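Local coordinates for protein sugar-binding transcriptional regulator, LACI family (Escherichia coli K12, PDB 3DBI) that represses transcription of the cryptic asc operon as a sequence-specific DNA-binding regulator of the LacI family, at residues Met124-Phe129 and Val148-Leu153; Ala185-Ser190 and Leu218-Lys223. All blocks are in the same frame, centred on the assembly; numbering follows the deposited sequence.

Contact 1: Met124-Phe129 and Val148-Leu153; sequences MIYPRF and VLNRRL. With PO4 (phosphate ion), chain D.
The C-terminal ends of two neighbouring parallel strands meet here, Ile125 beside Val148, in the beta-alpha-beta unit of strand 122-125, helix 132-141 and strand 146-149. In the periplasmic-binding-protein-like fold of LacI regulators, such strand ends line the effector cleft. The site holds a phosphate ion, probably from the crystallisation liquor. Leu149 N donates to Ile125 O at 3.0 Å, nearly straight. Beyond the strands the side chains take over. The Arg151 chain runs antiparallel to the Pro127 side chain, and Arg151 CG lies 3.9 Å from Pro127 CG. A bend at chi2 (-77°) turns the chain of Arg151 so that NE and NH2 both reach Pro127 O through weak bonds. Tyr126 CE1 lies over one face of the Arg151 guanidinium, offset toward its rim. The Tyr126 ring and the Asn150 amide run side by side with their planes 58° apart. Asn150 ND2 gives a weak bond to Tyr126 OH, while OD1 of this asparagine is bonded to His165. Arg128 leaves the backbone away from 148-153, but bends at chi2 and chi3 bring its guanidinium back to the anion. Arg128 and Arg151 converge on phosphate, and its negative charge probably offsets theirs. His74, Ser193 and Thr195 also hydrogen-bond the ion. Phosphate O1 accepts from both arginines and, weakly, from Tyr126 OH at 2.7 Å. Arg151 NH2 points at this O1 from 2.6 Å, with an N-H...O angle of 168°, and Arg151 NH1 reaches phosphate O4 at 2.8 Å.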
loop_
_atom_site.group_PDB
_atom_site.type_symbol
_atom_site.label_atom_id
_atom_site.label_comp_id
_atom_site.label_asym_id
_atom_site.label_seq_id
_atom_site.Cartn_x
_atom_site.Cartn_y
_atom_site.Cartn_z
HETATM N N MSE A 124 -18.980 -0.859 9.545
HETATM C CA MSE A 124 -18.540 -0.645 8.173
HETATM C C MSE A 124 -17.692 -1.822 7.735
HETATM O O MSE A 124 -16.899 -2.348 8.523
HETATM C CB MSE A 124 -17.736 0.649 8.055
HETATM C CG MSE A 124 -18.168 1.740 9.021
HETATM SE SE MSE A 124 -17.139 3.330 8.755
HETATM C CE MSE A 124 -18.047 3.894 7.116
ATOM N N ILE A 125 -17.854 -2.223 6.477
ATOM C CA ILE A 125 -17.157 -3.384 5.936
ATOM C C ILE A 125 -16.894 -3.234 4.428
ATOM O O ILE A 125 -17.719 -2.695 3.696
ATOM C CB ILE A 125 -17.935 -4.709 6.267
ATOM C CG1 ILE A 125 -17.209 -5.948 5.727
ATOM C CG2 ILE A 125 -19.396 -4.644 5.775
ATOM C CD1 ILE A 125 -17.744 -7.283 6.256
ATOM N N TYR A 126 -15.710 -3.665 4.001
ATOM C CA TYR A 126 -15.418 -3.947 2.603
ATOM C C TYR A 126 -15.232 -5.466 2.516
ATOM O O TYR A 126 -14.152 -5.980 2.777
ATOM C CB TYR A 126 -14.178 -3.166 2.144
ATOM C CG TYR A 126 -13.609 -3.518 0.774
ATOM C CD1 TYR A 126 -14.407 -4.058 -0.244
ATOM C CD2 TYR A 126 -12.263 -3.282 0.491
ATOM C CE1 TYR A 126 -13.864 -4.379 -1.503
ATOM C CE2 TYR A 126 -11.716 -3.582 -0.754
ATOM C CZ TYR A 126 -12.517 -4.131 -1.748
ATOM O OH TYR A 126 -11.965 -4.424 -2.983
ATOM N N PRO A 127 -16.307 -6.190 2.168
ATOM C CA PRO A 127 -16.315 -7.652 2.188
ATOM C C PRO A 127 -15.602 -8.327 1.014
ATOM O O PRO A 127 -15.882 -8.028 -0.149
ATOM C CB PRO A 127 -17.806 -7.988 2.180
ATOM C CG PRO A 127 -18.449 -6.840 1.507
ATOM C CD PRO A 127 -17.607 -5.631 1.756
ATOM N N ARG A 128 -14.690 -9.236 1.338
ATOM C CA ARG A 128 -13.967 -10.014 0.337
ATOM C C ARG A 128 -14.749 -11.293 -0.022
ATOM O O ARG A 128 -14.869 -11.644 -1.198
ATOM C CB ARG A 128 -12.525 -10.289 0.828
ATOM C CG ARG A 128 -11.773 -11.525 0.275
ATOM C CD ARG A 128 -11.391 -11.485 -1.205
ATOM N NE ARG A 128 -10.855 -10.192 -1.608
ATOM C CZ ARG A 128 -11.393 -9.406 -2.537
ATOM N NH1 ARG A 128 -12.491 -9.777 -3.204
ATOM N NH2 ARG A 128 -10.815 -8.241 -2.806
ATOM N N PHE A 129 -15.302 -11.967 0.986
ATOM C CA PHE A 129 -15.992 -13.243 0.766
ATOM C C PHE A 129 -17.518 -13.128 0.855
ATOM O O PHE A 129 -18.233 -13.694 0.027
ATOM C CB PHE A 129 -15.496 -14.309 1.748
ATOM C CG PHE A 129 -14.040 -14.670 1.593
ATOM C CD1 PHE A 129 -13.637 -15.619 0.649
ATOM C CD2 PHE A 129 -13.072 -14.086 2.417
ATOM C CE1 PHE A 129 -12.285 -15.969 0.514
ATOM C CE2 PHE A 129 -11.716 -14.419 2.285
ATOM C CZ PHE A 129 -11.323 -15.364 1.334
ATOM N N VAL A 148 -21.563 -0.717 3.459
ATOM C CA VAL A 148 -20.780 -1.589 2.587
ATOM C C VAL A 148 -20.040 -0.752 1.553
ATOM O O VAL A 148 -20.647 0.061 0.848
ATOM C CB VAL A 148 -21.673 -2.638 1.875
ATOM C CG1 VAL A 148 -20.824 -3.637 1.103
ATOM C CG2 VAL A 148 -22.552 -3.374 2.888
ATOM N N LEU A 149 -18.729 -0.949 1.476
ATOM C CA LEU A 149 -17.899 -0.234 0.534
ATOM C C LEU A 149 -17.541 -1.118 -0.664
ATOM O O LEU A 149 -17.252 -2.302 -0.494
ATOM C CB LEU A 149 -16.630 0.248 1.244
ATOM C CG LEU A 149 -15.541 0.926 0.415
ATOM C CD1 LEU A 149 -15.997 2.295 -0.066
ATOM C CD2 LEU A 149 -14.284 1.029 1.236
ATOM N N ASN A 150 -17.584 -0.531 -1.863
ATOM C CA ASN A 150 -17.102 -1.156 -3.110
ATOM C C ASN A 150 -17.903 -2.384 -3.565
ATOM O O ASN A 150 -17.380 -3.283 -4.231
ATOM C CB ASN A 150 -15.592 -1.448 -3.043
ATOM C CG ASN A 150 -14.960 -1.639 -4.416
ATOM O OD1 ASN A 150 -15.419 -1.083 -5.414
ATOM N ND2 ASN A 150 -13.906 -2.443 -4.469
ATOM N N ARG A 151 -19.182 -2.408 -3.200
ATOM C CA ARG A 151 -20.100 -3.489 -3.541
ATOM C C ARG A 151 -21.461 -2.849 -3.741
ATOM O O ARG A 151 -21.757 -1.834 -3.108
ATOM C CB ARG A 151 -20.198 -4.502 -2.393
ATOM C CG ARG A 151 -18.913 -5.258 -2.010
ATOM C CD ARG A 151 -18.608 -6.370 -3.003
ATOM N NE ARG A 151 -17.376 -7.084 -2.676
ATOM C CZ ARG A 151 -16.200 -6.851 -3.250
ATOM N NH1 ARG A 151 -16.087 -5.912 -4.184
ATOM N NH2 ARG A 151 -15.135 -7.558 -2.887
ATOM N N ARG A 152 -22.299 -3.422 -4.606
ATOM C CA ARG A 152 -23.647 -2.876 -4.805
ATOM C C ARG A 152 -24.721 -3.765 -4.187
ATOM O O ARG A 152 -24.906 -4.907 -4.613
ATOM C CB ARG A 152 -23.951 -2.645 -6.293
ATOM C CG ARG A 152 -25.227 -1.826 -6.521
ATOM C CD ARG A 152 -25.724 -1.822 -7.959
ATOM N NE ARG A 152 -26.015 -3.164 -8.430
ATOM C CZ ARG A 152 -27.187 -3.794 -8.386
ATOM N NH1 ARG A 152 -28.285 -3.219 -7.908
ATOM N NH2 ARG A 152 -27.242 -5.032 -8.847
ATOM N N LEU A 153 -25.431 -3.236 -3.196
ATOM C CA LEU A 153 -26.533 -3.968 -2.581
ATOM C C LEU A 153 -27.813 -3.832 -3.413
ATOM O O LEU A 153 -28.147 -2.733 -3.874
ATOM C CB LEU A 153 -26.779 -3.480 -1.153
ATOM C CG LEU A 153 -25.729 -3.763 -0.078
ATOM C CD1 LEU A 153 -25.995 -2.904 1.139
ATOM C CD2 LEU A 153 -25.685 -5.226 0.301
HETATM P P PO4 D . -12.696 -7.012 -5.293
HETATM O O1 PO4 D . -12.776 -6.846 -3.794
HETATM O O2 PO4 D . -11.824 -5.932 -5.879
HETATM O O3 PO4 D . -12.083 -8.349 -5.621
HETATM O O4 PO4 D . -14.088 -6.909 -5.865
#

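Contact 2: Ala185-Ser190 and Leu218-Lys223; sequences AFLTGS and LIANGK
The side chains of Thr188 and Ile219 stand nearly perpendicular to each other, methyl against methyl, with Thr188 CG2 4.0 Å from Ile219 CG2. The same Thr188 CG2 sits at the edge of the Phe186 ring, in its plane. Phe186 starts out on the face of the sheet that carries Ile219, and its CB lies 4.4 Å from Ile219 CG1. Its ring then leads away from the neighbouring strand and meets the ring of Tyr203 on helix 194-209. Tyr203 also touches Ile219, so this helix packs on that face. Leu187 and Ala220 are paired on the other face. There Leu187 CD2 approaches Ala220 CB to 3.8 Å, and Leu236 of helix 226-238 packs against Leu187. The two segments belong to the beta-alpha-beta unit of strand 184-187, helix 194-209 and strand 219-220, in the periplasmic-binding-protein-like domain. Strand 219-220 is an outermost strand of its sheet within the chain. The strands are parallel, and three backbone bonds join them. Phe186 N donates to Leu218 O, Ala220 N to Phe186 O, and Thr188 N to Ala220 O, each at 2.9 Å. Past the last of these the ladder changes. Gly222 N is close to Thr188 O, but the angle is poor for a bond. It gives instead a weak bond to the hydroxyl Thr188 OG1, at 3.3 Å. The chi1 of 71° sets this hydroxyl between the backbone N and the carbonyl carbon of Thr188, with CG2 turned to Ile219. Thr188 OG1 is also a donor, to Gly189 O at 2.8 Å, in the carbonyl plane and on a lone pair.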
loop_
_atom_site.group_PDB
_atom_site.type_symbol
_atom_site.label_atom_id
_atom_site.label_comp_id
_atom_site.label_asym_id
_atom_site.label_seq_id
_atom_site.Cartn_x
_atom_site.Cartn_y
_atom_site.Cartn_z
ATOM N N ALA A 185 -5.993 -7.137 -26.247
ATOM C CA ALA A 185 -5.829 -8.194 -25.259
ATOM C C ALA A 185 -6.329 -7.753 -23.871
ATOM O O ALA A 185 -6.373 -6.553 -23.578
ATOM C CB ALA A 185 -4.371 -8.624 -25.197
ATOM N N PHE A 186 -6.712 -8.722 -23.035
ATOM C CA PHE A 186 -7.230 -8.442 -21.692
ATOM C C PHE A 186 -6.639 -9.399 -20.660
ATOM O O PHE A 186 -6.672 -10.623 -20.837
ATOM C CB PHE A 186 -8.755 -8.513 -21.663
ATOM C CG PHE A 186 -9.386 -7.979 -20.385
ATOM C CD1 PHE A 186 -9.812 -6.661 -20.305
ATOM C CD2 PHE A 186 -9.589 -8.809 -19.282
ATOM C CE1 PHE A 186 -10.409 -6.165 -19.150
ATOM C CE2 PHE A 186 -10.179 -8.319 -18.119
ATOM C CZ PHE A 186 -10.590 -6.991 -18.058
ATOM N N LEU A 187 -6.100 -8.829 -19.581
ATOM C CA LEU A 187 -5.644 -9.611 -18.439
ATOM C C LEU A 187 -6.622 -9.442 -17.276
ATOM O O LEU A 187 -6.892 -8.321 -16.847
ATOM C CB LEU A 187 -4.222 -9.206 -18.031
ATOM C CG LEU A 187 -3.126 -9.281 -19.104
ATOM C CD1 LEU A 187 -1.782 -8.904 -18.535
ATOM C CD2 LEU A 187 -3.036 -10.661 -19.736
ATOM N N THR A 188 -7.163 -10.550 -16.780
ATOM C CA THR A 188 -8.195 -10.476 -15.750
ATOM C C THR A 188 -7.551 -10.453 -14.386
ATOM O O THR A 188 -6.398 -10.854 -14.236
ATOM C CB THR A 188 -9.185 -11.679 -15.780
ATOM O OG1 THR A 188 -8.514 -12.863 -15.337
ATOM C CG2 THR A 188 -9.771 -11.909 -17.174
ATOM N N GLY A 189 -8.300 -10.000 -13.386
ATOM C CA GLY A 189 -7.933 -10.245 -11.995
ATOM C C GLY A 189 -8.357 -11.660 -11.636
ATOM O O GLY A 189 -8.541 -12.497 -12.519
ATOM N N SER A 190 -8.514 -11.931 -10.344
ATOM C CA SER A 190 -8.956 -13.242 -9.869
ATOM C C SER A 190 -10.373 -13.571 -10.334
ATOM O O SER A 190 -11.242 -12.691 -10.364
ATOM C CB SER A 190 -8.882 -13.305 -8.344
ATOM O OG SER A 190 -7.542 -13.209 -7.908
ATOM N N LEU A 218 -7.539 -13.787 -26.844
ATOM C CA LEU A 218 -6.963 -12.531 -26.359
ATOM C C LEU A 218 -7.179 -12.286 -24.858
ATOM O O LEU A 218 -6.700 -11.284 -24.319
ATOM C CB LEU A 218 -7.517 -11.344 -27.156
ATOM C CG LEU A 218 -7.276 -11.258 -28.666
ATOM C CD1 LEU A 218 -8.031 -10.074 -29.249
ATOM C CD2 LEU A 218 -5.798 -11.162 -28.986
ATOM N N ILE A 219 -7.889 -13.191 -24.191
ATOM C CA ILE A 219 -8.191 -13.047 -22.767
ATOM C C ILE A 219 -7.349 -14.026 -21.952
ATOM O O ILE A 219 -7.420 -15.238 -22.168
ATOM C CB ILE A 219 -9.693 -13.275 -22.476
ATOM C CG1 ILE A 219 -10.547 -12.249 -23.220
ATOM C CG2 ILE A 219 -9.964 -13.209 -20.986
ATOM C CD1 ILE A 219 -12.024 -12.609 -23.299
ATOM N N ALA A 220 -6.547 -13.498 -21.027
ATOM C CA ALA A 220 -5.752 -14.338 -20.125
ATOM C C ALA A 220 -6.027 -14.075 -18.641
ATOM O O ALA A 220 -6.301 -12.946 -18.227
ATOM C CB ALA A 220 -4.271 -14.206 -20.425
ATOM N N ASN A 221 -5.952 -15.151 -17.863
ATOM C CA ASN A 221 -6.205 -15.149 -16.426
ATOM C C ASN A 221 -5.069 -14.486 -15.671
ATOM O O ASN A 221 -3.899 -14.650 -16.029
ATOM C CB ASN A 221 -6.346 -16.597 -15.941
ATOM C CG ASN A 221 -6.662 -16.701 -14.453
ATOM O OD1 ASN A 221 -7.736 -16.305 -13.999
ATOM N ND2 ASN A 221 -5.723 -17.251 -13.693
ATOM N N GLY A 222 -5.412 -13.742 -14.626
ATOM C CA GLY A 222 -4.411 -13.172 -13.735
ATOM C C GLY A 222 -4.831 -13.244 -12.283
ATOM O O GLY A 222 -5.919 -13.732 -11.954
ATOM N N LYS A 223 -3.961 -12.735 -11.416
ATOM C CA LYS A 223 -4.104 -12.860 -9.968
ATOM C C LYS A 223 -3.839 -11.534 -9.241
ATOM O O LYS A 223 -3.447 -11.544 -8.069
ATOM C CB LYS A 223 -3.132 -13.927 -9.442
ATOM C CG LYS A 223 -3.577 -15.364 -9.639
ATOM C CD LYS A 223 -2.390 -16.333 -9.583
ATOM C CE LYS A 223 -1.808 -16.468 -8.177
ATOM N NZ LYS A 223 -0.601 -17.344 -8.167
#

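In the fold
From the N terminus, the modelled chain first builds most of the five-stranded parallel sheet. Contact 1 closes a loop there, with helix 132-141 between its segments, joining adjacent strands 122-125 and 146-149. The chain continues through strand 160-161 and helix 165-178 before contact 2 opens. Contact 2 closes a second loop round helix 194-209, tying strand 219-220 to strand 184-187 at one side of the six-stranded mixed sheet. The loops follow in series and neither nest nor cross. The contacts lie on opposite sides of the chain's centre. The centres of contact 1 and contact 2 are about 23 Å apart. The nearest atoms of contact 1 and contact 2 are about 7 Å apart and do not touch.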